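Local structure of putative fimbriae assembly chaperone (Salmonella typhimurium, 2CO7) at residues F12-G17 and L120-C125; S33-Q38 and N71-L76; L43-V48 and P63-L68; A51-P56 and L92-I97. The protein probably acts as a periplasmic chaperone that holds and folds fimbrial subunits before they are assembled into fimbriae. All coordinates share one frame; numbering follows the deposited sequence. Where two conformers were deposited one is given.

Interaction 1 (F12-G17 and L120-C125); sequences FSVKLG and LSINAC
Phe12 and Ile122 pack against each other in 12-17 and 120-125. CG1 of Ile122 lies 3.7 Å from CD2 of the Phe12 ring. Its CG2 sits in the ring plane at the edge. Ile122 CG1 stands between its own backbone N and carbonyl carbon (chi1 63°), which sends CD1 to the other backbone, 3.4 Å from Ser13 CA. Before the ring, Phe12 CB rests 3.9 Å from CD1 of Leu120. Further along, CG1 of Val14 meets both Ala124 CB, at 3.9 Å, and Ile122 CD1. Leu16 closes the row with CD2 4.1 Å from Ala124 CB.

The two segments run nearly the same way, 14° apart, but their CA atoms stay about 7 Å from each other. Side chains bridge the gap, Ile122 CD1 reaching the backbone at Ser13 and Val14; the segments are not paired strands. Each is held by a different neighbour: Lys15 bonds to Ser35 through the backbone, while Ile122 and Ala124 bond to Ala99 and Ile97. A strand of another protein chain pairs with residues of both segments and its backbone bonds to Ser13 OG, so the sheet continues across the interface. This is consistent with the strand complementation known for PapD-like chaperones. Between the two segments the side chains meet as apolar groups, so the direct contact rests mainly on hydrophobic burial.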
loop_
_atom_site.group_PDB
_atom_site.type_symbol
_atom_site.label_atom_id
_atom_site.label_comp_id
_atom_site.label_asym_id
_atom_site.label_seq_id
_atom_site.Cartn_x
_atom_site.Cartn_y
_atom_site.Cartn_z
ATOM N N PHE B 12 2.410 -0.354 -15.918
ATOM C CA PHE B 12 3.216 -1.263 -15.098
ATOM C C PHE B 12 2.424 -1.854 -13.965
ATOM O O PHE B 12 1.641 -1.150 -13.315
ATOM C CB PHE B 12 4.497 -0.572 -14.601
ATOM C CG PHE B 12 5.577 -1.537 -14.197
ATOM C CD1 PHE B 12 6.123 -2.403 -15.139
ATOM C CD2 PHE B 12 6.043 -1.574 -12.884
ATOM C CE1 PHE B 12 7.112 -3.304 -14.792
ATOM C CE2 PHE B 12 7.040 -2.497 -12.518
ATOM C CZ PHE B 12 7.563 -3.352 -13.492
ATOM N N SER B 13 2.615 -3.166 -13.739
ATOM C CA SER B 13 1.872 -3.894 -12.722
ATOM C C SER B 13 2.715 -5.061 -12.163
ATOM O O SER B 13 3.651 -5.512 -12.804
ATOM C CB SER B 13 0.561 -4.462 -13.305
ATOM O OG SER B 13 -0.162 -5.138 -12.275
ATOM N N VAL B 14 2.394 -5.513 -10.958
ATOM C CA VAL B 14 2.940 -6.769 -10.413
ATOM C C VAL B 14 1.764 -7.520 -9.794
ATOM O O VAL B 14 0.840 -6.886 -9.267
ATOM C CB VAL B 14 4.125 -6.541 -9.404
ATOM C CG1 VAL B 14 3.649 -5.885 -8.075
ATOM C CG2 VAL B 14 4.845 -7.840 -9.111
ATOM N N LYS B 15 1.765 -8.862 -9.863
ATOM C CA LYS B 15 0.628 -9.621 -9.345
ATOM C C LYS B 15 1.085 -10.411 -8.143
ATOM O O LYS B 15 2.084 -11.104 -8.237
ATOM C CB LYS B 15 0.134 -10.596 -10.436
ATOM C CG LYS B 15 -1.016 -11.537 -9.996
ATOM C CD LYS B 15 -1.338 -12.530 -11.146
ATOM C CE LYS B 15 -2.297 -13.617 -10.733
ATOM N NZ LYS B 15 -2.526 -14.579 -11.848
ATOM N N LEU B 16 0.367 -10.314 -7.018
ATOM C CA LEU B 16 0.642 -11.172 -5.870
ATOM C C LEU B 16 -0.520 -12.131 -5.717
ATOM O O LEU B 16 -1.673 -11.794 -6.044
ATOM C CB LEU B 16 0.805 -10.330 -4.584
ATOM C CG LEU B 16 2.143 -9.640 -4.332
ATOM C CD1 LEU B 16 2.779 -8.976 -5.530
ATOM C CD2 LEU B 16 2.053 -8.674 -3.133
ATOM N N GLY B 17 -0.233 -13.331 -5.235
ATOM C CA GLY B 17 -1.258 -14.356 -5.161
ATOM C C GLY B 17 -2.365 -14.146 -4.155
ATOM O O GLY B 17 -3.411 -14.791 -4.226
ATOM N N LEU B 120 8.385 3.569 -14.605
ATOM C CA LEU B 120 7.771 3.387 -13.311
ATOM C C LEU B 120 8.497 2.310 -12.535
ATOM O O LEU B 120 9.106 1.427 -13.119
ATOM C CB LEU B 120 6.319 2.977 -13.516
ATOM C CG LEU B 120 5.309 3.997 -14.070
ATOM C CD1 LEU B 120 4.011 3.286 -14.453
ATOM C CD2 LEU B 120 5.014 5.132 -13.068
ATOM N N SER B 121 8.428 2.376 -11.216
ATOM C CA SER B 121 8.715 1.204 -10.422
ATOM C C SER B 121 7.619 1.125 -9.366
ATOM O O SER B 121 7.046 2.139 -8.987
ATOM C CB SER B 121 10.095 1.293 -9.784
ATOM O OG SER B 121 10.110 2.267 -8.774
ATOM N N ILE B 122 7.300 -0.079 -8.917
ATOM C CA ILE B 122 6.174 -0.220 -7.995
ATOM C C ILE B 122 6.511 -1.125 -6.825
ATOM O O ILE B 122 7.403 -1.968 -6.925
ATOM C CB ILE B 122 4.831 -0.600 -8.723
ATOM C CG1 ILE B 122 4.925 -1.958 -9.394
ATOM C CG2 ILE B 122 4.480 0.436 -9.862
ATOM C CD1 ILE B 122 3.578 -2.391 -10.145
ATOM N N ASN B 123 5.810 -0.906 -5.714
ATOM C CA ASN B 123 6.046 -1.656 -4.481
ATOM C C ASN B 123 4.704 -2.066 -3.950
ATOM O O ASN B 123 3.871 -1.203 -3.630
ATOM C CB ASN B 123 6.759 -0.789 -3.439
ATOM C CG ASN B 123 8.019 -0.196 -3.949
ATOM O OD1 ASN B 123 9.075 -0.816 -3.833
ATOM N ND2 ASN B 123 7.935 1.000 -4.553
ATOM N N ALA B 124 4.442 -3.374 -3.942
ATOM C CA ALA B 124 3.180 -3.884 -3.460
ATOM C C ALA B 124 3.442 -4.584 -2.145
ATOM O O ALA B 124 4.205 -5.545 -2.115
ATOM C CB ALA B 124 2.563 -4.894 -4.501
ATOM N N CYS B 125 2.743 -4.172 -1.086
ATOM C CA CYS B 125 2.970 -4.740 0.243
ATOM C C CYS B 125 1.702 -5.397 0.805
ATOM O O CYS B 125 0.594 -4.794 0.756
ATOM C CB CYS B 125 3.491 -3.648 1.199
ATOM S SG CYS B 125 5.044 -2.841 0.649
#

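Interaction 2 (S33-Q38 and N71-L76); sequences SVSNPQ and NQQSQL
Val34 and Ser74 form the central hydrogen-bonded pair of an antiparallel strand pair in the immunoglobulin-like N-terminal domain. Strands 30-35 and 73-80 are neighbours there.

The backbone bonds come first. Val34 N gives to Ser74 O at 2.8 Å, and Ser74 N returns a bond to Val34 O. Asn36 N carries the pairing past the strand end by bonding to Gln72 O at 2.9 Å. Asn71 N then reaches Gln38 O at 3.1 Å, where both segments have become loop. On either side of the Val34 pair, Ser33 faces Gln75 and Ser35 faces Gln73 as non-hydrogen-bonded pairs.

Apolar contact is made on the face that carries Val34. Its CG1 touches Leu76 CD2 at 4.0 Å. Both side chains also pack on Phe66 and Ile97, so this face belongs to the domain core.

Polar side chains occupy the other face, with Ser33, Ser35, Gln73 and Gln75. The Gln73 side chain bends at chi2 (-81°) and turns its amide toward Ser33. In the conformer given, Gln73 NE2 donates to Ser33 OG at 3.1 Å; Ser33 has a second, so the bond may not always form. Gln73 also lies alongside Ser35, its CG 3.3 Å from Ser35 OG.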
loop_
_atom_site.group_PDB
_atom_site.type_symbol
_atom_site.label_atom_id
_atom_site.label_comp_id
_atom_site.label_asym_id
_atom_site.label_seq_id
_atom_site.Cartn_x
_atom_site.Cartn_y
_atom_site.Cartn_z
ATOM N N SER B 33 2.661 -16.276 -4.055
ATOM C CA SER B 33 2.952 -16.296 -5.492
ATOM C C SER B 33 3.180 -14.856 -5.988
ATOM O O SER B 33 2.518 -13.937 -5.541
ATOM C CB SER B 33 1.785 -16.961 -6.225
ATOM O OG SER B 33 1.956 -16.992 -7.623
ATOM N N VAL B 34 4.110 -14.677 -6.919
ATOM C CA VAL B 34 4.332 -13.374 -7.568
ATOM C C VAL B 34 4.421 -13.650 -9.066
ATOM O O VAL B 34 5.117 -14.580 -9.480
ATOM C CB VAL B 34 5.682 -12.705 -7.091
ATOM C CG1 VAL B 34 6.844 -13.615 -7.374
ATOM C CG2 VAL B 34 5.889 -11.304 -7.723
ATOM N N SER B 35 3.691 -12.862 -9.855
ATOM C CA SER B 35 3.724 -12.987 -11.310
ATOM C C SER B 35 4.034 -11.663 -11.969
ATOM O O SER B 35 3.680 -10.616 -11.447
ATOM C CB SER B 35 2.396 -13.557 -11.851
ATOM O OG SER B 35 2.032 -14.746 -11.135
ATOM N N ASN B 36 4.698 -11.746 -13.126
ATOM C CA ASN B 36 5.033 -10.601 -13.960
ATOM C C ASN B 36 4.023 -10.491 -15.106
ATOM O O ASN B 36 4.121 -11.237 -16.068
ATOM C CB ASN B 36 6.446 -10.843 -14.536
ATOM C CG ASN B 36 6.864 -9.810 -15.540
ATOM O OD1 ASN B 36 7.810 -10.019 -16.310
ATOM N ND2 ASN B 36 6.164 -8.693 -15.564
ATOM N N PRO B 37 3.080 -9.545 -15.035
ATOM C CA PRO B 37 2.106 -9.357 -16.139
ATOM C C PRO B 37 2.658 -8.783 -17.435
ATOM O O PRO B 37 1.966 -8.818 -18.475
ATOM C CB PRO B 37 1.086 -8.360 -15.570
ATOM C CG PRO B 37 1.652 -7.830 -14.347
ATOM C CD PRO B 37 2.836 -8.636 -13.903
ATOM N N GLN B 38 3.876 -8.257 -17.386
ATOM C CA GLN B 38 4.492 -7.610 -18.539
ATOM C C GLN B 38 5.040 -8.622 -19.505
ATOM O O GLN B 38 5.475 -9.699 -19.103
ATOM C CB GLN B 38 5.636 -6.695 -18.090
ATOM C CG GLN B 38 5.160 -5.330 -17.542
ATOM C CD GLN B 38 4.509 -5.365 -16.135
ATOM O OE1 GLN B 38 3.499 -4.710 -15.924
ATOM N NE2 GLN B 38 5.090 -6.106 -15.187
ATOM N N ASN B 71 5.668 -12.639 -18.304
ATOM C CA ASN B 71 4.527 -13.478 -17.867
ATOM C C ASN B 71 4.875 -14.618 -16.891
ATOM O O ASN B 71 4.066 -15.510 -16.651
ATOM C CB ASN B 71 3.728 -14.026 -19.092
ATOM C CG ASN B 71 3.814 -13.116 -20.326
ATOM O OD1 ASN B 71 4.746 -13.220 -21.142
ATOM N ND2 ASN B 71 2.836 -12.278 -20.499
ATOM N N GLN B 72 6.068 -14.585 -16.299
ATOM C CA GLN B 72 6.481 -15.638 -15.393
ATOM C C GLN B 72 5.778 -15.571 -14.054
ATOM O O GLN B 72 5.597 -14.485 -13.492
ATOM C CB GLN B 72 8.000 -15.636 -15.183
ATOM C CG GLN B 72 8.500 -16.811 -14.312
ATOM C CD GLN B 72 10.005 -16.864 -14.175
ATOM O OE1 GLN B 72 10.724 -16.012 -14.679
ATOM N NE2 GLN B 72 10.494 -17.924 -13.522
ATOM N N GLN B 73 5.429 -16.737 -13.530
ATOM C CA GLN B 73 4.846 -16.846 -12.187
ATOM C C GLN B 73 5.801 -17.681 -11.340
ATOM O O GLN B 73 6.314 -18.711 -11.787
ATOM C CB GLN B 73 3.462 -17.503 -12.246
ATOM C CG GLN B 73 2.829 -17.914 -10.868
ATOM C CD GLN B 73 3.336 -19.247 -10.316
ATOM O OE1 GLN B 73 3.532 -20.219 -11.059
ATOM N NE2 GLN B 73 3.477 -19.319 -8.985
ATOM N N SER B 74 6.024 -17.222 -10.120
ATOM C CA SER B 74 6.985 -17.821 -9.209
ATOM C C SER B 74 6.380 -17.812 -7.798
ATOM O O SER B 74 5.373 -17.143 -7.557
ATOM C CB SER B 74 8.264 -16.997 -9.176
ATOM O OG SER B 74 9.283 -17.776 -8.569
ATOM N N GLN B 75 7.021 -18.540 -6.887
ATOM C CA GLN B 75 6.621 -18.559 -5.488
ATOM C C GLN B 75 7.732 -18.002 -4.625
ATOM O O GLN B 75 8.923 -18.280 -4.846
ATOM C CB GLN B 75 6.307 -19.993 -5.035
ATOM C CG GLN B 75 5.233 -20.696 -5.823
ATOM C CD GLN B 75 3.803 -20.271 -5.458
ATOM O OE1 GLN B 75 2.858 -20.619 -6.175
ATOM N NE2 GLN B 75 3.637 -19.532 -4.359
ATOM N N LEU B 76 7.355 -17.213 -3.637
ATOM C CA LEU B 76 8.302 -16.777 -2.656
ATOM C C LEU B 76 8.042 -17.586 -1.426
ATOM O O LEU B 76 6.887 -17.827 -1.100
ATOM C CB LEU B 76 8.062 -15.326 -2.350
ATOM C CG LEU B 76 8.003 -14.426 -3.574
ATOM C CD1 LEU B 76 7.733 -13.025 -3.102
ATOM C CD2 LEU B 76 9.319 -14.537 -4.377
#

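Interaction 3 (L43-V48 and P63-L68); sequences LVQSSV and PPLFRL
Val44 N donates to Phe66 O at 2.8 Å, with an angle of 157° at the hydrogen. The return bond runs from Phe66 N to Val44 O. Ser46 N bonds to Pro64 O at 2.8 Å. That donor is tilted 28° from the carbonyl plane. Pro64 O also receives a CA-H...O contact from Gln45 CA.

The same two residues that exchange backbone bonds are packed side chain on side chain. The Phe66 ring folds back over Val44 because CG stands between the backbone N and the carbonyl carbon (chi1 55°). Val44 CB then lies over one face, 3.6 Å from the ring centroid, in a CH-pi contact. In the conformer given, Ser46 OG lies at the ring edge, in its plane, 3.5 Å from Phe66 CE2. There it is buried by the contact and finds no polar partner; a second conformer makes this uncertain.

Strands 42-50 and 59-68 form a beta hairpin, with Val44 and Phe66 as an antiparallel hydrogen-bonded pair. Leu43 with Arg67 and Gln45 with Leu65 are the non-hydrogen-bonded pairs around it. The Val44 side of the sheet faces the core, where Leu76 lies on Phe66 and Ile97 on Val44.

On the more exposed face, Leu43 CD2 lies 3.8 Å from Arg67 CG. The arginine runs extended past it, and its NH1 makes a salt bridge with Glu69. Beside this pair, Gln45 CG touches Leu65 CD2 at 3.8 Å.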
loop_
_atom_site.group_PDB
_atom_site.type_symbol
_atom_site.label_atom_id
_atom_site.label_comp_id
_atom_site.label_asym_id
_atom_site.label_seq_id
_atom_site.Cartn_x
_atom_site.Cartn_y
_atom_site.Cartn_z
ATOM N N LEU B 43 12.843 -7.013 -12.738
ATOM C CA LEU B 43 13.634 -7.362 -11.568
ATOM C C LEU B 43 12.738 -7.215 -10.338
ATOM O O LEU B 43 11.909 -6.302 -10.251
ATOM C CB LEU B 43 14.875 -6.471 -11.448
ATOM C CG LEU B 43 15.950 -6.521 -12.529
ATOM C CD1 LEU B 43 17.167 -5.598 -12.212
ATOM C CD2 LEU B 43 16.420 -7.971 -12.701
ATOM N N VAL B 44 12.896 -8.124 -9.393
ATOM C CA VAL B 44 12.046 -8.123 -8.210
ATOM C C VAL B 44 12.896 -8.226 -6.941
ATOM O O VAL B 44 13.880 -8.958 -6.916
ATOM C CB VAL B 44 10.989 -9.244 -8.252
ATOM C CG1 VAL B 44 10.006 -9.109 -7.084
ATOM C CG2 VAL B 44 10.183 -9.184 -9.533
ATOM N N GLN B 45 12.510 -7.468 -5.920
ATOM C CA GLN B 45 13.108 -7.549 -4.611
ATOM C C GLN B 45 11.983 -7.773 -3.610
ATOM O O GLN B 45 10.953 -7.092 -3.647
ATOM C CB GLN B 45 13.850 -6.258 -4.305
ATOM C CG GLN B 45 14.429 -6.169 -2.906
ATOM C CD GLN B 45 14.483 -4.744 -2.433
ATOM O OE1 GLN B 45 15.268 -3.933 -2.931
ATOM N NE2 GLN B 45 13.627 -4.419 -1.488
ATOM N N SER B 46 12.168 -8.738 -2.722
ATOM C CA SER B 46 11.206 -8.926 -1.654
ATOM C C SER B 46 11.875 -8.682 -0.323
ATOM O O SER B 46 13.062 -9.060 -0.102
ATOM C CB SER B 46 10.598 -10.318 -1.690
ATOM O OG SER B 46 10.256 -10.697 -3.002
ATOM N N SER B 47 11.131 -8.013 0.558
ATOM C CA SER B 47 11.585 -7.698 1.908
ATOM C C SER B 47 10.425 -7.861 2.910
ATOM O O SER B 47 9.283 -7.848 2.512
ATOM C CB SER B 47 12.105 -6.243 1.941
ATOM O OG SER B 47 11.077 -5.360 1.476
ATOM N N VAL B 48 10.730 -8.075 4.189
ATOM C CA VAL B 48 9.705 -8.021 5.274
ATOM C C VAL B 48 10.036 -6.871 6.226
ATOM O O VAL B 48 11.188 -6.725 6.641
ATOM C CB VAL B 48 9.610 -9.362 6.057
ATOM C CG1 VAL B 48 8.511 -9.298 7.111
ATOM C CG2 VAL B 48 9.276 -10.507 5.095
ATOM N N PRO B 63 13.391 -16.247 -2.925
ATOM C CA PRO B 63 14.641 -15.467 -3.014
ATOM C C PRO B 63 14.350 -13.996 -2.714
ATOM O O PRO B 63 13.302 -13.515 -3.120
ATOM C CB PRO B 63 15.045 -15.626 -4.491
ATOM C CG PRO B 63 13.737 -15.816 -5.234
ATOM C CD PRO B 63 12.812 -16.544 -4.252
ATOM N N PRO B 64 15.287 -13.270 -2.077
ATOM C CA PRO B 64 15.125 -11.823 -1.830
ATOM C C PRO B 64 15.284 -10.969 -3.093
ATOM O O PRO B 64 14.703 -9.882 -3.159
ATOM C CB PRO B 64 16.249 -11.489 -0.856
ATOM C CG PRO B 64 17.244 -12.558 -1.054
ATOM C CD PRO B 64 16.558 -13.776 -1.535
ATOM N N LEU B 65 16.004 -11.511 -4.078
ATOM C CA LEU B 65 16.333 -10.818 -5.308
ATOM C C LEU B 65 16.191 -11.803 -6.483
ATOM O O LEU B 65 16.838 -12.861 -6.488
ATOM C CB LEU B 65 17.774 -10.344 -5.204
ATOM C CG LEU B 65 18.058 -8.876 -5.445
ATOM C CD1 LEU B 65 17.581 -8.490 -6.800
ATOM C CD2 LEU B 65 17.309 -8.085 -4.370
ATOM N N PHE B 66 15.353 -11.483 -7.465
ATOM C CA PHE B 66 15.194 -12.404 -8.607
ATOM C C PHE B 66 14.715 -11.653 -9.842
ATOM O O PHE B 66 14.310 -10.493 -9.753
ATOM C CB PHE B 66 14.211 -13.544 -8.251
ATOM C CG PHE B 66 12.845 -13.071 -7.756
ATOM C CD1 PHE B 66 11.727 -13.189 -8.579
ATOM C CD2 PHE B 66 12.665 -12.580 -6.453
ATOM C CE1 PHE B 66 10.460 -12.805 -8.156
ATOM C CE2 PHE B 66 11.387 -12.178 -5.998
ATOM C CZ PHE B 66 10.278 -12.306 -6.852
ATOM N N ARG B 67 14.777 -12.317 -10.985
ATOM C CA ARG B 67 14.338 -11.742 -12.232
ATOM C C ARG B 67 13.162 -12.601 -12.663
ATOM O O ARG B 67 13.230 -13.833 -12.601
ATOM C CB ARG B 67 15.487 -11.803 -13.240
ATOM C CG ARG B 67 15.278 -11.055 -14.552
ATOM C CD ARG B 67 16.665 -10.968 -15.198
ATOM N NE ARG B 67 16.705 -10.273 -16.482
ATOM C CZ ARG B 67 16.570 -10.865 -17.664
ATOM N NH1 ARG B 67 16.321 -12.164 -17.735
ATOM N NH2 ARG B 67 16.650 -10.150 -18.776
ATOM N N LEU B 68 12.093 -11.957 -13.110
ATOM C CA LEU B 68 10.979 -12.664 -13.756
ATOM C C LEU B 68 10.969 -12.435 -15.254
ATOM O O LEU B 68 11.053 -11.298 -15.700
ATOM C CB LEU B 68 9.652 -12.237 -13.152
ATOM C CG LEU B 68 9.408 -12.713 -11.713
ATOM C CD1 LEU B 68 8.076 -12.116 -11.274
ATOM C CD2 LEU B 68 9.425 -14.242 -11.606
#

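Interaction 4 (A51-P56 and L92-I97); sequences ADKSSP and LQWVCI
Ala51 meets Leu92 through a water and a methyl contact. The water accepts from Ala51 N at 3.0 Å and donates to Leu92 O at 2.7 Å, so it bridges the two backbones. The CB of Ala51 packs 3.9 Å from CD2 of Leu92. Ala51 O takes a hydrogen bond from Trp94 NE1 at 3.2 Å. The oxygen lies near the indole plane, 9° out of it. The donor, however, stands above the carbonyl plane, and the angle at the hydrogen is 140°, so the bond is bent.

Asp52 turns back on its own loop. Its OD2 accepts from Ser54 N in an Asx turn and from Ser55 N at 2.8 Å in an Asx motif. Both donors come from the same face of the carboxylate. Ser55 OG gives to OD1 on its syn side. These bonds shape the loop that links strands 42-50 and 59-68 of the immunoglobulin-like N-terminal domain.

The extended Lys53 chain crosses one face of the indole. CG lies over the five-membered ring, 3.9 Å from its centroid, in a CH-pi contact. CE lies further along, near CZ2. Leu92 CD2 lies over the rim of the opposite face, so aliphatic groups flank the indole on both faces. Lys53 also makes a cation-pi contact with an aromatic side chain of another protein chain, and Trp94 meets an aromatic ring there edge-to-face. Ser54 OG bonds to the backbone of that same chain.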
loop_
_atom_site.group_PDB
_atom_site.type_symbol
_atom_site.label_atom_id
_atom_site.label_comp_id
_atom_site.label_asym_id
_atom_site.label_seq_id
_atom_site.Cartn_x
_atom_site.Cartn_y
_atom_site.Cartn_z
ATOM N N ALA B 51 5.545 -3.951 11.687
ATOM C CA ALA B 51 4.244 -3.239 11.523
ATOM C C ALA B 51 4.390 -1.748 11.185
ATOM O O ALA B 51 3.547 -1.182 10.458
ATOM C CB ALA B 51 3.349 -3.432 12.784
ATOM N N ASP B 52 5.432 -1.080 11.707
ATOM C CA ASP B 52 5.638 0.367 11.453
ATOM C C ASP B 52 6.151 0.709 10.041
ATOM O O ASP B 52 6.460 1.884 9.723
ATOM C CB ASP B 52 6.584 0.978 12.519
ATOM C CG ASP B 52 7.981 0.380 12.477
ATOM O OD1 ASP B 52 8.748 0.592 13.442
ATOM O OD2 ASP B 52 8.334 -0.304 11.479
ATOM N N LYS B 53 6.277 -0.342 9.233
ATOM C CA LYS B 53 6.704 -0.297 7.817
ATOM C C LYS B 53 8.168 0.099 7.592
ATOM O O LYS B 53 8.567 0.336 6.454
ATOM C CB LYS B 53 5.756 0.628 7.009
ATOM C CG LYS B 53 4.288 0.150 6.988
ATOM C CD LYS B 53 3.404 1.235 6.352
ATOM C CE LYS B 53 1.952 0.723 6.263
ATOM N NZ LYS B 53 1.063 1.738 5.692
ATOM N N SER B 54 8.968 0.122 8.655
ATOM C CA SER B 54 10.303 0.709 8.611
ATOM C C SER B 54 11.334 -0.130 9.329
ATOM O O SER B 54 12.445 -0.269 8.853
ATOM C CB SER B 54 10.268 2.116 9.259
ATOM O OG SER B 54 9.170 2.883 8.716
ATOM N N SER B 55 10.932 -0.694 10.465
ATOM C CA SER B 55 11.836 -1.423 11.333
ATOM C C SER B 55 11.991 -2.841 10.743
ATOM O O SER B 55 11.094 -3.317 10.033
ATOM C CB SER B 55 11.251 -1.493 12.749
ATOM O OG SER B 55 11.320 -0.251 13.454
ATOM N N PRO B 56 13.099 -3.528 11.066
ATOM C CA PRO B 56 13.251 -4.916 10.614
ATOM C C PRO B 56 12.291 -5.885 11.297
ATOM O O PRO B 56 11.773 -5.619 12.407
ATOM C CB PRO B 56 14.697 -5.283 11.036
ATOM C CG PRO B 56 15.375 -3.938 11.390
ATOM C CD PRO B 56 14.247 -3.068 11.888
ATOM N N LEU B 92 1.968 -8.153 13.555
ATOM C CA LEU B 92 1.825 -7.829 12.148
ATOM C C LEU B 92 3.169 -7.408 11.573
ATOM O O LEU B 92 3.938 -6.694 12.235
ATOM C CB LEU B 92 0.805 -6.696 11.971
ATOM C CG LEU B 92 0.540 -6.468 10.470
ATOM C CD1 LEU B 92 -0.959 -6.347 10.138
ATOM C CD2 LEU B 92 1.307 -5.282 9.997
ATOM N N GLN B 93 3.449 -7.872 10.363
ATOM C CA GLN B 93 4.577 -7.392 9.552
ATOM C C GLN B 93 4.013 -7.044 8.152
ATOM O O GLN B 93 2.822 -7.276 7.857
ATOM C CB GLN B 93 5.600 -8.547 9.368
ATOM C CG GLN B 93 6.442 -8.951 10.505
ATOM C CD GLN B 93 5.745 -9.759 11.590
ATOM O OE1 GLN B 93 6.197 -9.747 12.690
ATOM N NE2 GLN B 93 4.679 -10.491 11.258
ATOM N N TRP B 94 4.882 -6.545 7.272
ATOM C CA TRP B 94 4.530 -6.310 5.893
ATOM C C TRP B 94 5.539 -7.006 4.997
ATOM O O TRP B 94 6.742 -6.827 5.169
ATOM C CB TRP B 94 4.604 -4.823 5.577
ATOM C CG TRP B 94 3.570 -4.021 6.298
ATOM C CD1 TRP B 94 3.701 -3.410 7.542
ATOM C CD2 TRP B 94 2.237 -3.779 5.867
ATOM N NE1 TRP B 94 2.514 -2.794 7.883
ATOM C CE2 TRP B 94 1.598 -3.011 6.887
ATOM C CE3 TRP B 94 1.501 -4.163 4.739
ATOM C CZ2 TRP B 94 0.272 -2.559 6.772
ATOM C CZ3 TRP B 94 0.164 -3.683 4.613
ATOM C CH2 TRP B 94 -0.430 -2.926 5.652
ATOM N N VAL B 95 5.033 -7.766 4.039
ATOM C CA VAL B 95 5.872 -8.395 3.014
ATOM C C VAL B 95 5.655 -7.557 1.742
ATOM O O VAL B 95 4.545 -7.442 1.254
ATOM C CB VAL B 95 5.596 -9.941 2.871
ATOM C CG1 VAL B 95 4.128 -10.286 2.484
ATOM C CG2 VAL B 95 6.557 -10.572 1.876
ATOM N N CYS B 96 6.755 -6.995 1.238
ATOM C CA CYS B 96 6.728 -6.037 0.144
ATOM C C CYS B 96 7.507 -6.587 -1.042
ATOM O O CYS B 96 8.553 -7.214 -0.881
ATOM C CB CYS B 96 7.382 -4.752 0.590
ATOM S SG CYS B 96 6.455 -3.833 1.839
ATOM N N ILE B 97 6.967 -6.334 -2.218
ATOM C CA ILE B 97 7.518 -6.811 -3.475
ATOM C C ILE B 97 7.774 -5.564 -4.285
ATOM O O ILE B 97 6.810 -4.856 -4.605
ATOM C CB ILE B 97 6.446 -7.668 -4.234
ATOM C CG1 ILE B 97 6.029 -8.913 -3.443
ATOM C CG2 ILE B 97 6.888 -8.016 -5.673
ATOM C CD1 ILE B 97 7.143 -9.690 -2.878
HETATM O O HOH W 1 5.822 -5.862 13.935
#

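In the fold
From the N terminus, 12-17 opens the widest loop, which closes only when interaction 1 reaches 120-125. All the other contacts lie within it. Interaction 2 joins 33-38 to 71-76, and the hairpin of interaction 3 falls within that span. Interaction 4 starts at 51-56, inside both spans, and ends at 92-97, so it crosses interactions 2 and 3. Strand 10-16 bonds to 30-35. Strand 73-80 lies between 30-35 and 59-68, and 91-100 between 42-50 and 116-131; all four contacts reach this one sheet. Ile97 packs against residues of interactions 1, 2 and 3. The Cys96-Cys125 disulfide ties interaction 4 to interaction 1.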